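Local coordinates for alpha-galactosidase (Umbelopsis vinacea, PDB 3A5V), which hydrolyses terminal alpha-galactosidic linkages as a tetrameric glycoside hydrolase of family 27, at residues N57-E60 with T64-A67. Numbering follows the deposited sequence.
Sequences NERE and TLLA. With MAN (alpha-D-mannopyranose), chain B; MAN (alpha-D-mannopyranose), chain C.
Glu60 N donates a nearly straight hydrogen bond to Thr64 O (2.8 Å, 167° at the hydrogen), tying residues 57-60 to 64-67 across a tight excursion of the loop that joins strand 47-49 to helix 76-85 in the (beta/alpha)8 barrel. A water sits beside this bond: it donates to Glu58 O and to Glu60 OE2 and accepts from Leu66 N at 2.9 Å, so one molecule joins a backbone oxygen and a carboxylate of 57-60 to the backbone N-H of Leu66. Glu60 leans over the second segment at about a right angle to Leu66, its OE2 lying 3.6 Å from Leu66 CD1. The chain folds back at its second torsion (chi2 -57°), which brings OE2 to the water; the same oxygen forms a salt bridge with Lys56. An alanine here would probably deprive Lys56 of this charged mate, remove one of the water's three partners and uncover the Leu66 methyl. Arg59, extended from CG to NE, crosses Leu65 at about a right angle, and Leu65 CB lies over one face of its guanidinium, offset toward the rim, 3.8 Å from NH1. The charge is held from elsewhere as well: NH1 hydrogen-bonds to Lys63 O and forms a salt bridge with Asp114, NH2 bonds to Ala106 O, and Tyr110 supplies a cation-pi contact. With CG anti to the Leu65 nitrogen (chi1 -177°), the branch is carried toward the first segment, where CD1 lies 3.8 Å from Glu58 O. Thr64 and Leu66 also pack on helix 111-121, joining this surface loop to the helix that follows strand 89-95. Asn57 and Glu58, whose CB atoms point away from the second segment, meet a bound mannose: Asn57 ND2 donates to O2 of the chain B mannose at 2.8 Å, and that hydroxyl O2 donates onward to Glu58 OE2 at 2.7 Å.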
loop_
_atom_site.group_PDB
_atom_site.type_symbol
_atom_site.label_atom_id
_atom_site.label_comp_id
_atom_site.label_asym_id
_atom_site.label_seq_id
_atom_site.Cartn_x
_atom_site.Cartn_y
_atom_site.Cartn_z
ATOM N N ASN A 57 14.357 32.249 -18.128
ATOM C CA ASN A 57 15.319 31.196 -17.766
ATOM C C ASN A 57 15.841 31.256 -16.327
ATOM O O ASN A 57 16.281 30.240 -15.791
ATOM C CB ASN A 57 16.500 31.175 -18.748
ATOM C CG ASN A 57 17.400 32.387 -18.581
ATOM O OD1 ASN A 57 16.926 33.525 -18.608
ATOM N ND2 ASN A 57 18.702 32.150 -18.382
ATOM N N GLU A 58 15.795 32.434 -15.706
ATOM C CA GLU A 58 16.240 32.599 -14.327
ATOM C C GLU A 58 15.395 33.648 -13.621
ATOM O O GLU A 58 14.812 34.509 -14.275
ATOM C CB GLU A 58 17.736 32.974 -14.254
ATOM C CG GLU A 58 18.722 31.878 -14.778
ATOM C CD GLU A 58 18.655 30.523 -14.020
ATOM O OE1 GLU A 58 18.375 30.507 -12.796
ATOM O OE2 GLU A 58 18.898 29.464 -14.658
ATOM N N ARG A 59 15.322 33.552 -12.293
ATOM C CA ARG A 59 14.676 34.562 -11.455
ATOM C C ARG A 59 15.472 35.872 -11.453
ATOM O O ARG A 59 16.675 35.882 -11.728
ATOM C CB ARG A 59 14.521 34.059 -10.018
ATOM C CG ARG A 59 13.509 32.931 -9.868
ATOM C CD ARG A 59 13.349 32.447 -8.414
ATOM N NE ARG A 59 12.295 31.433 -8.364
ATOM C CZ ARG A 59 10.994 31.698 -8.258
ATOM N NH1 ARG A 59 10.558 32.955 -8.103
ATOM N NH2 ARG A 59 10.115 30.695 -8.267
ATOM N N GLU A 60 14.779 36.965 -11.155
ATOM C CA GLU A 60 15.407 38.267 -10.986
ATOM C C GLU A 60 16.223 38.264 -9.689
ATOM O O GLU A 60 16.042 37.393 -8.824
ATOM C CB GLU A 60 14.330 39.365 -10.946
ATOM C CG GLU A 60 13.413 39.396 -12.184
ATOM C CD GLU A 60 14.197 39.555 -13.487
ATOM O OE1 GLU A 60 15.011 40.495 -13.568
ATOM O OE2 GLU A 60 14.019 38.750 -14.430
ATOM N N THR A 64 11.779 37.424 -7.944
ATOM C CA THR A 64 10.579 37.167 -8.741
ATOM C C THR A 64 10.940 36.459 -10.050
ATOM O O THR A 64 12.094 36.522 -10.526
ATOM C CB THR A 64 9.693 38.420 -9.007
ATOM O OG1 THR A 64 10.337 39.280 -9.942
ATOM C CG2 THR A 64 9.431 39.183 -7.734
ATOM N N LEU A 65 9.968 35.742 -10.602
ATOM C CA LEU A 65 10.176 35.050 -11.858
ATOM C C LEU A 65 9.295 35.722 -12.902
ATOM O O LEU A 65 8.056 35.663 -12.835
ATOM C CB LEU A 65 9.854 33.550 -11.740
ATOM C CG LEU A 65 10.114 32.712 -13.004
ATOM C CD1 LEU A 65 11.603 32.698 -13.397
ATOM C CD2 LEU A 65 9.599 31.287 -12.822
ATOM N N LEU A 66 9.940 36.371 -13.862
ATOM C CA LEU A 66 9.220 37.047 -14.932
ATOM C C LEU A 66 9.032 36.109 -16.129
ATOM O O LEU A 66 9.566 34.993 -16.150
ATOM C CB LEU A 66 9.958 38.349 -15.325
ATOM C CG LEU A 66 10.169 39.405 -14.217
ATOM C CD1 LEU A 66 10.925 40.625 -14.795
ATOM C CD2 LEU A 66 8.852 39.845 -13.576
ATOM N N ALA A 67 8.250 36.555 -17.112
ATOM C CA ALA A 67 8.015 35.776 -18.317
ATOM C C ALA A 67 9.167 35.921 -19.311
ATOM O O ALA A 67 9.914 36.903 -19.261
ATOM C CB ALA A 67 6.705 36.189 -18.968
HETATM C C1 MAN B . 21.506 29.074 -17.777
HETATM C C2 MAN B . 20.054 28.561 -17.713
HETATM C C3 MAN B . 19.615 27.903 -19.034
HETATM C C4 MAN B . 19.980 28.773 -20.239
HETATM C C5 MAN B . 21.433 29.259 -20.166
HETATM C C6 MAN B . 21.788 30.193 -21.325
HETATM O O2 MAN B . 19.173 29.610 -17.368
HETATM O O3 MAN B . 18.221 27.657 -19.081
HETATM O O4 MAN B . 19.770 28.017 -21.411
HETATM O O5 MAN B . 21.702 29.896 -18.918
HETATM O O6 MAN B . 21.092 31.416 -21.194
HETATM C C1 MAN C . 17.899 26.289 -18.730
HETATM C C2 MAN C . 16.935 25.692 -19.761
HETATM C C3 MAN C . 15.562 26.369 -19.702
HETATM C C4 MAN C . 15.038 26.538 -18.275
HETATM C C5 MAN C . 16.136 26.987 -17.302
HETATM C C6 MAN C . 15.674 26.985 -15.848
HETATM O O2 MAN C . 16.778 24.300 -19.554
HETATM O O3 MAN C . 14.631 25.621 -20.458
HETATM O O4 MAN C . 14.012 27.503 -18.315
HETATM O O5 MAN C . 17.315 26.192 -17.440
HETATM O O6 MAN C . 15.409 25.669 -15.411
HETATM O O HOH W 1 12.875 36.376 -14.117
#